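Local coordinates for AvrA (Salmonella typhimurium, PDB 6BE0), which probably transfers the acetyl group of acetyl-CoA to serine and threonine hydroxyls of target proteins, as a bacterial effector of the YopJ family that binds inositol hexakisphosphate, at residues A[114-119]-A[126-131]; A[122-127]-A[141-146]; A[244-249]-A[267-272]; A[239-244]-A[283-288]. All blocks are in the same frame, centred on the assembly; numbering follows the deposited sequence.

The four contacts fall into two pairs on one chain. Contacts 1 and 2 are successive hairpins of the central mixed sheet; they share Ser126 and Val127 on strand 125-133, and their centres lie about 8 Å apart. Contacts 3 and 4 have centres about 9 Å apart, share Gln244 at the start of helix 243-252, and both touch inositol hexakisphosphate and coenzyme A. The pairs do not meet: the centres of contacts 2 and 4 are about 17 Å apart, with nearest atoms about 7 Å apart. Helix 186-199, which carries Lys195 and Lys196, both binding inositol hexakisphosphate, lies between them, packing on Val127 of the sheet and on His239, Gln241 and Ala288 of contact 4.

Contact 1 (A[114-119]-A[126-131]); sequences FLVNMG and SVVDFR
Ser126 N gives its hydrogen to Val116 O at 2.9 Å, and Val116 N returns a bond to Ser126 O. Two residues along, Val128 N bonds to Phe114 O at 2.9 Å and Phe114 N to Val128 O, so two hydrogen-bonded antiparallel pairs flank the non-hydrogen-bonded pair Leu115-Val127. On the Phe114 face, Val116 CG1, set between its backbone N and carbonyl carbon (chi1 52°), packs on Val128 CG2 at 4.1 Å. Phe114 and Phe130 lie side by side and point the same way; the edge of the Phe114 ring, at CE1, meets Phe130 CB at 3.8 Å. On the other face, Leu115 CD2 rests 4.0 Å from Val127 CB. Farther on, Asn117 OD1 accepts from Gly119 N in an Asx turn and from His124 N, tying the hairpin turn together. The hairpin belongs to the central mixed sheet, between strands 88-91 and 136-143: helix 94-106 covers Phe114 and Phe130, while helix 186-199 packs on Leu115 and Val127.

Contact 2 (A[122-127]-A[141-146]); sequences GIHISV and LFEPAA
Phe142 N bonds to Val127 O at 2.8 Å, nearly in line with the carbonyl, and makes Val127-Phe142 an antiparallel hydrogen-bonded pair. Beside this bond, Val127 CG1 touches Phe142 CB at 3.8 Å, and Val127 O lies at the edge of the Phe142 ring. On the reverse face, Leu141 CD1 presses on Ser126 CB at 3.6 Å. These strands form the second hairpin of the central mixed sheet, and Glu143 stands where strand 125-133 begins. Its carboxylate gathers the polar side chains there. His124 NE2 donates to Glu143 OE1 at 2.7 Å, reaching the oxygen from its syn side but 28° out of the carboxylate plane; ring and carboxylate are turned only 20° apart. The imidazole gets there because His124 CG is anti to the backbone N (chi1 -174°), which swings the ring across to the neighbouring strand. Ser126 OG sits 2.9 Å from both Glu143 OE1 and Glu143 OE2, a weak hydrogen bond whose acceptor, OE1 or OE2, is not settled. A bend at chi2 brings the Glu143 carboxylate to these two groups. Strand 170-176 flanks the other side, with Met174 against Glu143 and Val175 against Phe142.

Contact 3 (A[244-249]-A[267-272]); sequences QRLNEY and TLYERF. With IHP (inositol hexakisphosphate), chain B; COA (coenzyme A), chain C.
Leu246 reaches from helix 243-252 across to helix 268-273 and divides its contacts between its branches. CD1 meets the Phe272 ring, 3.5 Å from Phe272 CD1, while CD2 lies 3.9 Å from Leu268 CD2. Closer to the backbone, Leu246 CB sits at the edge of the Tyr269 ring. Beside this apolar patch, Tyr269 OH donates weakly to Asn247 OD1 at 2.8 Å, with amide and ring planes 79° apart. Tyr249 adds a looser apolar touch on Leu268, while its hydroxyl bonds to Leu232 O and its ring stacks on Tyr237. The helical segments run nearly antiparallel, at 172°. Helix 268-273 starts with a capping box: Glu270 N donates to Thr267 OG1 at 3.0 Å, and Thr267 N to Glu270 OE1 at 3.3 Å. From it an extended Arg271 side chain reaches under inositol hexakisphosphate, whose O24 lies 3.0 Å above the guanidinium plane of Arg271, over the centre of that group. On the other helix, Gln244 N donates to O9A of coenzyme A at 2.8 Å. The apolar interface joins a helix start that binds the coenzyme phosphate to a helix that presents positive charge to the inositol phosphate; this face-on approach is consistent with mainly electrostatic attraction.

Contact 4 (A[239-244]-A[283-288]); sequences HTQGAQ and KLSISA. With COA (coenzyme A), chain C; IHP (inositol hexakisphosphate), chain B.
The loop leading into helix 243-252 and the junction of strand 283-285 with helix 287-300 line parts of both the coenzyme A and the inositol hexakisphosphate pockets. The His239 ring uses both nitrogens, its partners near the ring plane: ND1 shares a hydrogen bond with Ser287 OG at 2.9 Å, where either could donate, and NE2 donates to O23 of inositol hexakisphosphate at 2.8 Å. Ser287 OG is placed for this by standing anti to its own backbone N (chi1 -167°). Ser285 OG accepts from Ser287 N in an ST turn, bending the chain from strand to helix. A water bridges Gln241 NE2, at 2.8 Å, and Ser285 O, at 2.9 Å; a second water donates to Thr240 O and accepts weakly from Ser285 OG. Gln241 is extended beyond CG, NE2 passing 3.9 Å from Ala288 CB, while OE1 receives Arg181 N and Ser182 N. The coenzyme A adenine lies close to Gln241 CB and Leu284, with Leu284 CD2 3.6 Å from its N3A. Gly242 is the N-cap of helix 243-252, whose first turn meets the 3'-phosphate of coenzyme A; Ala243 N lies 2.9 Å from O9A and makes a weak bond to O7A (3.4 Å). The helix N-terminus would probably stabilise that phosphate's charge; with NE2 on the inositol phosphate and ND1 on Ser287 OG, one imidazole couples this ligand to the start of helix 287-300.

Contact 1 (A[114-119]-A[126-131])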
# COMPACT_ATOMS: atom_id res chain seq x y z
N PHE A 114 -6.03 6.00 4.22
CA PHE A 114 -7.17 5.09 4.29
C PHE A 114 -6.84 3.74 3.69
O PHE A 114 -6.39 3.66 2.56
CB PHE A 114 -8.36 5.69 3.54
CG PHE A 114 -8.78 7.04 4.04
CD1 PHE A 114 -8.26 8.19 3.49
CD2 PHE A 114 -9.72 7.15 5.06
CE1 PHE A 114 -8.65 9.44 3.95
CE2 PHE A 114 -10.11 8.39 5.53
CZ PHE A 114 -9.58 9.54 4.97
N LEU A 115 -7.06 2.68 4.46
CA LEU A 115 -7.11 1.33 3.91
C LEU A 115 -8.54 1.05 3.51
O LEU A 115 -9.43 1.03 4.36
CB LEU A 115 -6.61 0.28 4.90
CG LEU A 115 -5.14 0.34 5.33
CD1 LEU A 115 -4.79 -0.93 6.08
CD2 LEU A 115 -4.21 0.54 4.14
N VAL A 116 -8.77 0.85 2.22
CA VAL A 116 -10.11 0.68 1.69
C VAL A 116 -10.28 -0.67 1.00
O VAL A 116 -9.51 -1.02 0.09
CB VAL A 116 -10.48 1.81 0.70
CG1 VAL A 116 -9.41 1.98 -0.38
CG2 VAL A 116 -11.86 1.58 0.09
N ASN A 117 -11.27 -1.43 1.44
CA ASN A 117 -11.68 -2.63 0.73
C ASN A 117 -12.62 -2.24 -0.41
O ASN A 117 -13.78 -1.90 -0.18
CB ASN A 117 -12.37 -3.63 1.66
CG ASN A 117 -12.71 -4.94 0.97
OD1 ASN A 117 -12.27 -5.19 -0.15
ND2 ASN A 117 -13.49 -5.78 1.64
N MET A 118 -12.10 -2.29 -1.63
CA MET A 118 -12.84 -1.81 -2.79
C MET A 118 -13.81 -2.86 -3.31
O MET A 118 -14.80 -2.54 -3.96
CB MET A 118 -11.88 -1.39 -3.90
CG MET A 118 -10.64 -0.66 -3.39
SD MET A 118 -10.15 0.73 -4.43
CE MET A 118 -11.13 2.02 -3.70
N GLY A 119 -13.52 -4.12 -3.01
CA GLY A 119 -14.34 -5.22 -3.47
C GLY A 119 -15.65 -5.34 -2.70
O GLY A 119 -15.76 -4.85 -1.58
N SER A 126 -6.79 -1.51 -0.87
CA SER A 126 -5.82 -0.54 -1.38
C SER A 126 -5.55 0.52 -0.31
O SER A 126 -6.18 0.51 0.74
CB SER A 126 -6.34 0.13 -2.65
OG SER A 126 -6.61 -0.82 -3.66
N VAL A 127 -4.61 1.41 -0.59
CA VAL A 127 -4.30 2.51 0.32
C VAL A 127 -4.47 3.85 -0.40
O VAL A 127 -4.07 4.00 -1.55
CB VAL A 127 -2.87 2.40 0.90
CG1 VAL A 127 -1.82 2.46 -0.20
CG2 VAL A 127 -2.64 3.48 1.94
N VAL A 128 -5.08 4.80 0.29
CA VAL A 128 -5.29 6.15 -0.23
C VAL A 128 -4.54 7.16 0.62
O VAL A 128 -4.61 7.11 1.84
CB VAL A 128 -6.79 6.52 -0.26
CG1 VAL A 128 -6.99 7.95 -0.75
CG2 VAL A 128 -7.57 5.54 -1.12
N ASP A 129 -3.81 8.07 -0.03
CA ASP A 129 -3.15 9.15 0.69
C ASP A 129 -3.95 10.44 0.52
O ASP A 129 -4.31 10.82 -0.60
CB ASP A 129 -1.72 9.35 0.20
CG ASP A 129 -0.88 10.18 1.16
OD1 ASP A 129 -1.17 10.16 2.38
OD2 ASP A 129 0.07 10.85 0.70
N PHE A 130 -4.20 11.11 1.64
CA PHE A 130 -5.02 12.31 1.69
C PHE A 130 -4.18 13.49 2.18
O PHE A 130 -3.52 13.41 3.22
CB PHE A 130 -6.23 12.09 2.60
CG PHE A 130 -7.06 13.32 2.85
CD1 PHE A 130 -8.15 13.61 2.06
CD2 PHE A 130 -6.74 14.17 3.90
CE1 PHE A 130 -8.92 14.73 2.30
CE2 PHE A 130 -7.50 15.30 4.14
CZ PHE A 130 -8.59 15.58 3.34
N ARG A 131 -4.20 14.58 1.42
CA ARG A 131 -3.35 15.74 1.72
C ARG A 131 -4.02 17.03 1.25
O ARG A 131 -4.30 17.18 0.06
CB ARG A 131 -1.98 15.57 1.05
CG ARG A 131 -0.98 16.69 1.32
CD ARG A 131 -0.13 16.41 2.55
NE ARG A 131 0.73 15.24 2.38
CZ ARG A 131 1.97 15.26 1.90
NH1 ARG A 131 2.53 16.41 1.53
NH2 ARG A 131 2.66 14.14 1.79

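Contact 2 (A[122-127]-A[141-146])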
# COMPACT_ATOMS: atom_id res chain seq x y z
N GLY A 122 -15.76 -9.78 -2.69
CA GLY A 122 -14.39 -10.21 -2.54
C GLY A 122 -13.60 -9.18 -1.76
O GLY A 122 -14.15 -8.18 -1.30
N ILE A 123 -12.30 -9.42 -1.62
CA ILE A 123 -11.42 -8.53 -0.88
C ILE A 123 -10.35 -7.94 -1.78
O ILE A 123 -9.56 -8.66 -2.38
CB ILE A 123 -10.73 -9.26 0.30
CG1 ILE A 123 -11.78 -9.88 1.23
CG2 ILE A 123 -9.84 -8.29 1.08
CD1 ILE A 123 -11.20 -10.86 2.22
N HIS A 124 -10.34 -6.61 -1.88
CA HIS A 124 -9.26 -5.90 -2.55
C HIS A 124 -8.94 -4.64 -1.75
O HIS A 124 -9.61 -3.61 -1.90
CB HIS A 124 -9.62 -5.55 -3.99
CG HIS A 124 -8.48 -4.94 -4.76
ND1 HIS A 124 -7.42 -5.69 -5.22
CD2 HIS A 124 -8.23 -3.66 -5.13
CE1 HIS A 124 -6.57 -4.90 -5.84
NE2 HIS A 124 -7.04 -3.66 -5.80
N ILE A 125 -7.93 -4.74 -0.90
CA ILE A 125 -7.55 -3.65 -0.02
C ILE A 125 -6.47 -2.79 -0.65
O ILE A 125 -5.37 -3.27 -0.94
CB ILE A 125 -7.07 -4.18 1.34
CG1 ILE A 125 -8.21 -4.92 2.04
CG2 ILE A 125 -6.55 -3.05 2.22
CD1 ILE A 125 -7.79 -5.71 3.26
N SER A 126 -6.79 -1.51 -0.87
CA SER A 126 -5.82 -0.54 -1.38
C SER A 126 -5.55 0.52 -0.31
O SER A 126 -6.18 0.51 0.74
CB SER A 126 -6.34 0.13 -2.65
OG SER A 126 -6.61 -0.82 -3.66
N VAL A 127 -4.61 1.41 -0.59
CA VAL A 127 -4.30 2.51 0.32
C VAL A 127 -4.47 3.85 -0.40
O VAL A 127 -4.07 4.00 -1.55
CB VAL A 127 -2.87 2.40 0.90
CG1 VAL A 127 -1.82 2.46 -0.20
CG2 VAL A 127 -2.64 3.48 1.94
N LEU A 141 -5.07 7.32 -4.83
CA LEU A 141 -5.28 5.89 -4.59
C LEU A 141 -4.10 5.10 -5.14
O LEU A 141 -3.80 5.17 -6.33
CB LEU A 141 -6.59 5.43 -5.25
CG LEU A 141 -6.90 3.93 -5.22
CD1 LEU A 141 -7.13 3.44 -3.80
CD2 LEU A 141 -8.10 3.63 -6.10
N PHE A 142 -3.43 4.36 -4.27
CA PHE A 142 -2.30 3.54 -4.68
C PHE A 142 -2.70 2.07 -4.79
O PHE A 142 -3.20 1.48 -3.83
CB PHE A 142 -1.14 3.68 -3.69
CG PHE A 142 -0.52 5.05 -3.67
CD1 PHE A 142 -1.01 6.03 -2.82
CD2 PHE A 142 0.53 5.36 -4.51
CE1 PHE A 142 -0.45 7.30 -2.81
CE2 PHE A 142 1.10 6.63 -4.50
CZ PHE A 142 0.61 7.59 -3.65
N GLU A 143 -2.49 1.51 -5.98
CA GLU A 143 -2.71 0.09 -6.22
C GLU A 143 -1.36 -0.62 -6.22
O GLU A 143 -0.53 -0.36 -7.09
CB GLU A 143 -3.44 -0.12 -7.55
CG GLU A 143 -4.88 0.36 -7.56
CD GLU A 143 -5.79 -0.48 -6.66
OE1 GLU A 143 -5.36 -1.56 -6.21
OE2 GLU A 143 -6.94 -0.04 -6.41
N PRO A 144 -1.13 -1.52 -5.25
CA PRO A 144 0.16 -2.22 -5.23
C PRO A 144 0.40 -3.08 -6.46
O PRO A 144 1.55 -3.23 -6.89
CB PRO A 144 0.07 -3.09 -3.97
CG PRO A 144 -0.93 -2.41 -3.11
CD PRO A 144 -1.94 -1.83 -4.05
N ALA A 145 -0.66 -3.64 -7.03
CA ALA A 145 -0.55 -4.51 -8.20
C ALA A 145 -0.67 -3.70 -9.49
O ALA A 145 -0.65 -2.47 -9.47
CB ALA A 145 -1.60 -5.60 -8.15
N ALA A 146 -0.82 -4.40 -10.61
CA ALA A 146 -0.93 -3.76 -11.92
C ALA A 146 -2.37 -3.34 -12.19
O ALA A 146 -3.29 -3.74 -11.47
CB ALA A 146 -0.44 -4.71 -13.00

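Contact 3 (A[244-249]-A[267-272])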
# COMPACT_ATOMS: atom_id res chain seq x y z
N GLN A 244 13.17 -7.92 -11.95
CA GLN A 244 13.05 -7.07 -13.13
C GLN A 244 12.38 -5.75 -12.77
O GLN A 244 12.78 -4.69 -13.24
CB GLN A 244 12.25 -7.78 -14.23
CG GLN A 244 12.08 -6.96 -15.50
CD GLN A 244 13.40 -6.62 -16.17
OE1 GLN A 244 14.32 -7.44 -16.20
NE2 GLN A 244 13.50 -5.41 -16.70
N ARG A 245 11.35 -5.83 -11.92
CA ARG A 245 10.61 -4.64 -11.50
C ARG A 245 11.51 -3.67 -10.74
O ARG A 245 11.39 -2.45 -10.88
CB ARG A 245 9.41 -5.04 -10.65
CG ARG A 245 8.55 -3.87 -10.18
CD ARG A 245 7.88 -3.14 -11.33
NE ARG A 245 7.21 -1.92 -10.87
CZ ARG A 245 7.79 -0.74 -10.73
NH1 ARG A 245 9.08 -0.58 -11.03
NH2 ARG A 245 7.10 0.30 -10.30
N LEU A 246 12.40 -4.22 -9.92
CA LEU A 246 13.36 -3.40 -9.18
C LEU A 246 14.37 -2.77 -10.13
O LEU A 246 14.77 -1.62 -9.95
CB LEU A 246 14.09 -4.24 -8.12
CG LEU A 246 13.31 -4.59 -6.85
CD1 LEU A 246 14.14 -5.50 -5.97
CD2 LEU A 246 12.90 -3.34 -6.09
N ASN A 247 14.79 -3.53 -11.15
CA ASN A 247 15.71 -3.01 -12.15
C ASN A 247 15.11 -1.84 -12.90
O ASN A 247 15.82 -0.95 -13.36
CB ASN A 247 16.11 -4.10 -13.15
CG ASN A 247 16.85 -5.26 -12.50
OD1 ASN A 247 17.36 -5.13 -11.39
ND2 ASN A 247 16.90 -6.39 -13.19
N GLU A 248 13.79 -1.84 -13.03
CA GLU A 248 13.09 -0.76 -13.72
C GLU A 248 13.04 0.49 -12.85
O GLU A 248 13.06 1.61 -13.36
CB GLU A 248 11.67 -1.19 -14.10
CG GLU A 248 11.63 -2.26 -15.18
CD GLU A 248 10.25 -2.86 -15.36
OE1 GLU A 248 9.28 -2.29 -14.82
OE2 GLU A 248 10.15 -3.91 -16.03
N TYR A 249 12.99 0.30 -11.53
CA TYR A 249 12.94 1.42 -10.61
C TYR A 249 14.30 2.12 -10.49
O TYR A 249 14.37 3.35 -10.49
CB TYR A 249 12.47 0.97 -9.22
CG TYR A 249 12.47 2.10 -8.21
CD1 TYR A 249 11.52 3.11 -8.26
CD2 TYR A 249 13.44 2.16 -7.22
CE1 TYR A 249 11.52 4.14 -7.35
CE2 TYR A 249 13.45 3.19 -6.30
CZ TYR A 249 12.49 4.18 -6.37
OH TYR A 249 12.49 5.21 -5.46
N THR A 267 21.18 -2.83 1.38
CA THR A 267 20.63 -2.04 0.29
C THR A 267 19.30 -2.62 -0.18
O THR A 267 18.88 -3.68 0.28
CB THR A 267 21.61 -1.98 -0.90
OG1 THR A 267 21.74 -3.28 -1.48
CG2 THR A 267 22.97 -1.48 -0.45
N LEU A 268 18.65 -1.90 -1.10
CA LEU A 268 17.40 -2.36 -1.69
C LEU A 268 17.58 -3.74 -2.31
O LEU A 268 16.74 -4.63 -2.14
CB LEU A 268 16.91 -1.36 -2.74
CG LEU A 268 15.60 -1.69 -3.45
CD1 LEU A 268 14.43 -1.62 -2.48
CD2 LEU A 268 15.39 -0.74 -4.62
N TYR A 269 18.67 -3.91 -3.05
CA TYR A 269 18.97 -5.19 -3.70
C TYR A 269 19.36 -6.26 -2.68
O TYR A 269 18.90 -7.40 -2.78
CB TYR A 269 20.10 -5.02 -4.71
CG TYR A 269 19.68 -4.51 -6.08
CD1 TYR A 269 18.41 -4.74 -6.58
CD2 TYR A 269 20.58 -3.80 -6.87
CE1 TYR A 269 18.04 -4.28 -7.83
CE2 TYR A 269 20.21 -3.33 -8.11
CZ TYR A 269 18.94 -3.58 -8.59
OH TYR A 269 18.58 -3.12 -9.83
N GLU A 270 20.20 -5.89 -1.73
CA GLU A 270 20.66 -6.84 -0.72
C GLU A 270 19.48 -7.36 0.10
O GLU A 270 19.44 -8.53 0.47
CB GLU A 270 21.70 -6.19 0.20
CG GLU A 270 23.08 -6.05 -0.42
CD GLU A 270 24.11 -5.51 0.55
OE1 GLU A 270 23.71 -4.87 1.54
OE2 GLU A 270 25.32 -5.74 0.32
N ARG A 271 18.51 -6.49 0.37
CA ARG A 271 17.33 -6.88 1.12
C ARG A 271 16.43 -7.80 0.29
O ARG A 271 15.86 -8.76 0.82
CB ARG A 271 16.53 -5.66 1.57
CG ARG A 271 15.11 -6.02 1.94
CD ARG A 271 14.39 -4.96 2.75
NE ARG A 271 12.97 -5.28 2.85
CZ ARG A 271 12.48 -6.29 3.56
NH1 ARG A 271 13.29 -7.09 4.25
NH2 ARG A 271 11.18 -6.52 3.58
N PHE A 272 16.29 -7.49 -1.00
CA PHE A 272 15.46 -8.29 -1.89
C PHE A 272 15.91 -9.75 -1.89
O PHE A 272 15.09 -10.66 -1.87
CB PHE A 272 15.49 -7.74 -3.31
CG PHE A 272 14.84 -8.63 -4.33
CD1 PHE A 272 13.46 -8.64 -4.48
CD2 PHE A 272 15.60 -9.46 -5.13
CE1 PHE A 272 12.85 -9.46 -5.41
CE2 PHE A 272 15.00 -10.29 -6.07
CZ PHE A 272 13.62 -10.28 -6.20
C1 IHP B . 10.73 -0.18 9.98
C2 IHP B . 9.68 -0.89 9.14
C3 IHP B . 10.29 -2.05 8.37
C4 IHP B . 11.01 -3.00 9.31
C5 IHP B . 12.16 -2.25 9.96
C6 IHP B . 11.63 -1.10 10.81
O11 IHP B . 10.06 0.74 10.83
P1 IHP B . 10.10 2.28 10.43
O21 IHP B . 8.75 2.91 10.72
O31 IHP B . 10.40 2.45 8.96
O41 IHP B . 11.15 2.98 11.25
O12 IHP B . 8.59 -1.34 9.97
P2 IHP B . 7.13 -0.75 9.75
O22 IHP B . 7.16 0.76 9.77
O32 IHP B . 6.57 -1.20 8.43
O42 IHP B . 6.23 -1.24 10.87
O13 IHP B . 9.27 -2.74 7.64
P3 IHP B . 9.26 -2.65 6.05
O23 IHP B . 7.83 -2.56 5.56
O33 IHP B . 10.02 -1.44 5.57
O43 IHP B . 9.88 -3.89 5.47
O14 IHP B . 11.44 -4.18 8.62
P4 IHP B . 12.63 -4.22 7.53
O24 IHP B . 12.19 -5.04 6.34
O34 IHP B . 13.02 -2.84 7.06
O44 IHP B . 13.84 -4.90 8.13
O15 IHP B . 12.97 -3.11 10.76
P5 IHP B . 14.52 -2.79 10.89
O25 IHP B . 14.80 -1.37 10.45
O35 IHP B . 14.93 -2.96 12.33
O45 IHP B . 15.33 -3.74 10.04
O16 IHP B . 10.93 -1.61 11.95
P6 IHP B . 11.29 -1.05 13.36
O26 IHP B . 10.66 -1.91 14.42
O36 IHP B . 12.78 -1.04 13.55
O46 IHP B . 10.76 0.36 13.52
N1A COA C . 5.28 -14.33 -5.73
C2A COA C . 6.43 -13.63 -5.98
N3A COA C . 6.70 -13.19 -7.25
C4A COA C . 5.84 -13.46 -8.28
C5A COA C . 4.70 -14.15 -8.03
C6A COA C . 4.43 -14.59 -6.74
N6A COA C . 3.52 -15.28 -5.89
N7A COA C . 4.02 -14.28 -9.21
C8A COA C . 4.74 -13.66 -10.18
N9A COA C . 5.86 -13.16 -9.61
C1B COA C . 6.91 -12.43 -10.24
C2B COA C . 8.00 -13.17 -10.36
O2B COA C . 8.92 -12.89 -9.27
C3B COA C . 8.65 -12.74 -11.78
O3B COA C . 9.33 -11.49 -11.67
P3B COA C . 10.92 -11.44 -11.94
O7A COA C . 11.65 -12.11 -10.80
O8A COA C . 11.24 -12.14 -13.23
O9A COA C . 11.37 -10.00 -12.03
C4B COA C . 7.59 -12.62 -12.62
O4B COA C . 6.48 -12.06 -11.73
C5B COA C . 7.19 -13.98 -13.17
O5B COA C . 5.94 -13.88 -13.85
P1A COA C . 5.90 -14.02 -15.45
O1A COA C . 7.23 -13.58 -16.05
O2A COA C . 5.63 -15.47 -15.81
O3A COA C . 4.74 -13.11 -16.03

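Contact 4 (A[239-244]-A[283-288])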
# COMPACT_ATOMS: atom_id res chain seq x y z
N HIS A 239 9.31 -4.26 -0.66
CA HIS A 239 8.61 -5.55 -0.78
C HIS A 239 8.32 -5.92 -2.24
O HIS A 239 7.53 -6.82 -2.49
CB HIS A 239 7.30 -5.51 -0.00
CG HIS A 239 7.47 -5.28 1.47
ND1 HIS A 239 8.03 -6.22 2.31
CD2 HIS A 239 7.17 -4.21 2.24
CE1 HIS A 239 8.06 -5.74 3.54
NE2 HIS A 239 7.54 -4.53 3.53
N THR A 240 8.96 -5.22 -3.18
CA THR A 240 8.76 -5.50 -4.60
C THR A 240 8.97 -6.97 -4.90
O THR A 240 10.01 -7.54 -4.56
CB THR A 240 9.70 -4.66 -5.48
OG1 THR A 240 9.54 -3.27 -5.18
CG2 THR A 240 9.39 -4.88 -6.96
N GLN A 241 7.99 -7.57 -5.56
CA GLN A 241 8.02 -8.99 -5.88
C GLN A 241 8.42 -9.20 -7.34
O GLN A 241 7.61 -9.58 -8.17
CB GLN A 241 6.66 -9.63 -5.60
CG GLN A 241 6.33 -9.68 -4.11
CD GLN A 241 4.89 -10.06 -3.84
OE1 GLN A 241 3.99 -9.76 -4.61
NE2 GLN A 241 4.66 -10.74 -2.71
N GLY A 242 9.69 -8.93 -7.64
CA GLY A 242 10.20 -9.06 -8.99
C GLY A 242 11.52 -8.34 -9.17
O GLY A 242 11.59 -7.12 -9.01
N ALA A 243 12.56 -9.09 -9.50
CA ALA A 243 13.89 -8.52 -9.71
C ALA A 243 13.88 -7.55 -10.89
O ALA A 243 14.51 -6.49 -10.84
CB ALA A 243 14.91 -9.62 -9.93
N GLN A 244 13.17 -7.92 -11.95
CA GLN A 244 13.05 -7.07 -13.13
C GLN A 244 12.38 -5.75 -12.77
O GLN A 244 12.78 -4.69 -13.24
CB GLN A 244 12.25 -7.78 -14.23
CG GLN A 244 12.08 -6.96 -15.50
CD GLN A 244 13.40 -6.62 -16.17
OE1 GLN A 244 14.32 -7.44 -16.20
NE2 GLN A 244 13.50 -5.41 -16.70
N LYS A 283 13.29 -17.78 -8.61
CA LYS A 283 13.49 -16.99 -7.40
C LYS A 283 12.28 -16.10 -7.12
O LYS A 283 11.98 -15.19 -7.89
CB LYS A 283 14.76 -16.14 -7.52
CG LYS A 283 15.14 -15.44 -6.22
CD LYS A 283 16.54 -14.83 -6.29
CE LYS A 283 16.57 -13.56 -7.13
NZ LYS A 283 17.89 -12.88 -7.06
N LEU A 284 11.59 -16.39 -6.02
CA LEU A 284 10.42 -15.63 -5.61
C LEU A 284 10.69 -14.90 -4.30
O LEU A 284 11.54 -15.31 -3.52
CB LEU A 284 9.21 -16.56 -5.44
CG LEU A 284 8.74 -17.31 -6.69
CD1 LEU A 284 7.61 -18.26 -6.32
CD2 LEU A 284 8.30 -16.34 -7.77
N SER A 285 9.96 -13.81 -4.08
CA SER A 285 10.08 -13.04 -2.85
C SER A 285 8.96 -13.38 -1.87
O SER A 285 7.78 -13.34 -2.24
CB SER A 285 10.06 -11.54 -3.15
OG SER A 285 10.03 -10.79 -1.95
N ILE A 286 9.33 -13.72 -0.64
CA ILE A 286 8.37 -13.94 0.43
C ILE A 286 8.44 -12.79 1.43
O ILE A 286 8.12 -12.96 2.61
CB ILE A 286 8.63 -15.27 1.16
CG1 ILE A 286 10.03 -15.29 1.79
CG2 ILE A 286 8.47 -16.44 0.20
CD1 ILE A 286 10.24 -16.42 2.78
N SER A 287 8.85 -11.62 0.95
CA SER A 287 9.03 -10.46 1.83
C SER A 287 7.71 -10.04 2.45
O SER A 287 7.61 -9.88 3.67
CB SER A 287 9.64 -9.29 1.05
OG SER A 287 10.09 -8.28 1.93
N ALA A 288 6.69 -9.87 1.62
CA ALA A 288 5.37 -9.48 2.09
C ALA A 288 4.78 -10.53 3.02
O ALA A 288 4.14 -10.20 4.02
CB ALA A 288 4.43 -9.24 0.91
N1A COA C . 5.28 -14.33 -5.73
C2A COA C . 6.43 -13.63 -5.98
N3A COA C . 6.70 -13.19 -7.25
C4A COA C . 5.84 -13.46 -8.28
C5A COA C . 4.70 -14.15 -8.03
C6A COA C . 4.43 -14.59 -6.74
N6A COA C . 3.52 -15.28 -5.89
N7A COA C . 4.02 -14.28 -9.21
C8A COA C . 4.74 -13.66 -10.18
N9A COA C . 5.86 -13.16 -9.61
C1B COA C . 6.91 -12.43 -10.24
C2B COA C . 8.00 -13.17 -10.36
O2B COA C . 8.92 -12.89 -9.27
C3B COA C . 8.65 -12.74 -11.78
O3B COA C . 9.33 -11.49 -11.67
P3B COA C . 10.92 -11.44 -11.94
O7A COA C . 11.65 -12.11 -10.80
O8A COA C . 11.24 -12.14 -13.23
O9A COA C . 11.37 -10.00 -12.03
C4B COA C . 7.59 -12.62 -12.62
O4B COA C . 6.48 -12.06 -11.73
C5B COA C . 7.19 -13.98 -13.17
O5B COA C . 5.94 -13.88 -13.85
P1A COA C . 5.90 -14.02 -15.45
O1A COA C . 7.23 -13.58 -16.05
O2A COA C . 5.63 -15.47 -15.81
O3A COA C . 4.74 -13.11 -16.03
C1 IHP B . 10.73 -0.18 9.98
C2 IHP B . 9.68 -0.89 9.14
C3 IHP B . 10.29 -2.05 8.37
C4 IHP B . 11.01 -3.00 9.31
C5 IHP B . 12.16 -2.25 9.96
C6 IHP B . 11.63 -1.10 10.81
O11 IHP B . 10.06 0.74 10.83
P1 IHP B . 10.10 2.28 10.43
O21 IHP B . 8.75 2.91 10.72
O31 IHP B . 10.40 2.45 8.96
O41 IHP B . 11.15 2.98 11.25
O12 IHP B . 8.59 -1.34 9.97
P2 IHP B . 7.13 -0.75 9.75
O22 IHP B . 7.16 0.76 9.77
O32 IHP B . 6.57 -1.20 8.43
O42 IHP B . 6.23 -1.24 10.87
O13 IHP B . 9.27 -2.74 7.64
P3 IHP B . 9.26 -2.65 6.05
O23 IHP B . 7.83 -2.56 5.56
O33 IHP B . 10.02 -1.44 5.57
O43 IHP B . 9.88 -3.89 5.47
O14 IHP B . 11.44 -4.18 8.62
P4 IHP B . 12.63 -4.22 7.53
O24 IHP B . 12.19 -5.04 6.34
O34 IHP B . 13.02 -2.84 7.06
O44 IHP B . 13.84 -4.90 8.13
O15 IHP B . 12.97 -3.11 10.76
P5 IHP B . 14.52 -2.79 10.89
O25 IHP B . 14.80 -1.37 10.45
O35 IHP B . 14.93 -2.96 12.33
O45 IHP B . 15.33 -3.74 10.04
O16 IHP B . 10.93 -1.61 11.95
P6 IHP B . 11.29 -1.05 13.36
O26 IHP B . 10.66 -1.91 14.42
O36 IHP B . 12.78 -1.04 13.55
O46 IHP B . 10.76 0.36 13.52
O HOH W 1 11.31 -7.55 -2.13
O HOH W 2 5.82 -12.12 -0.56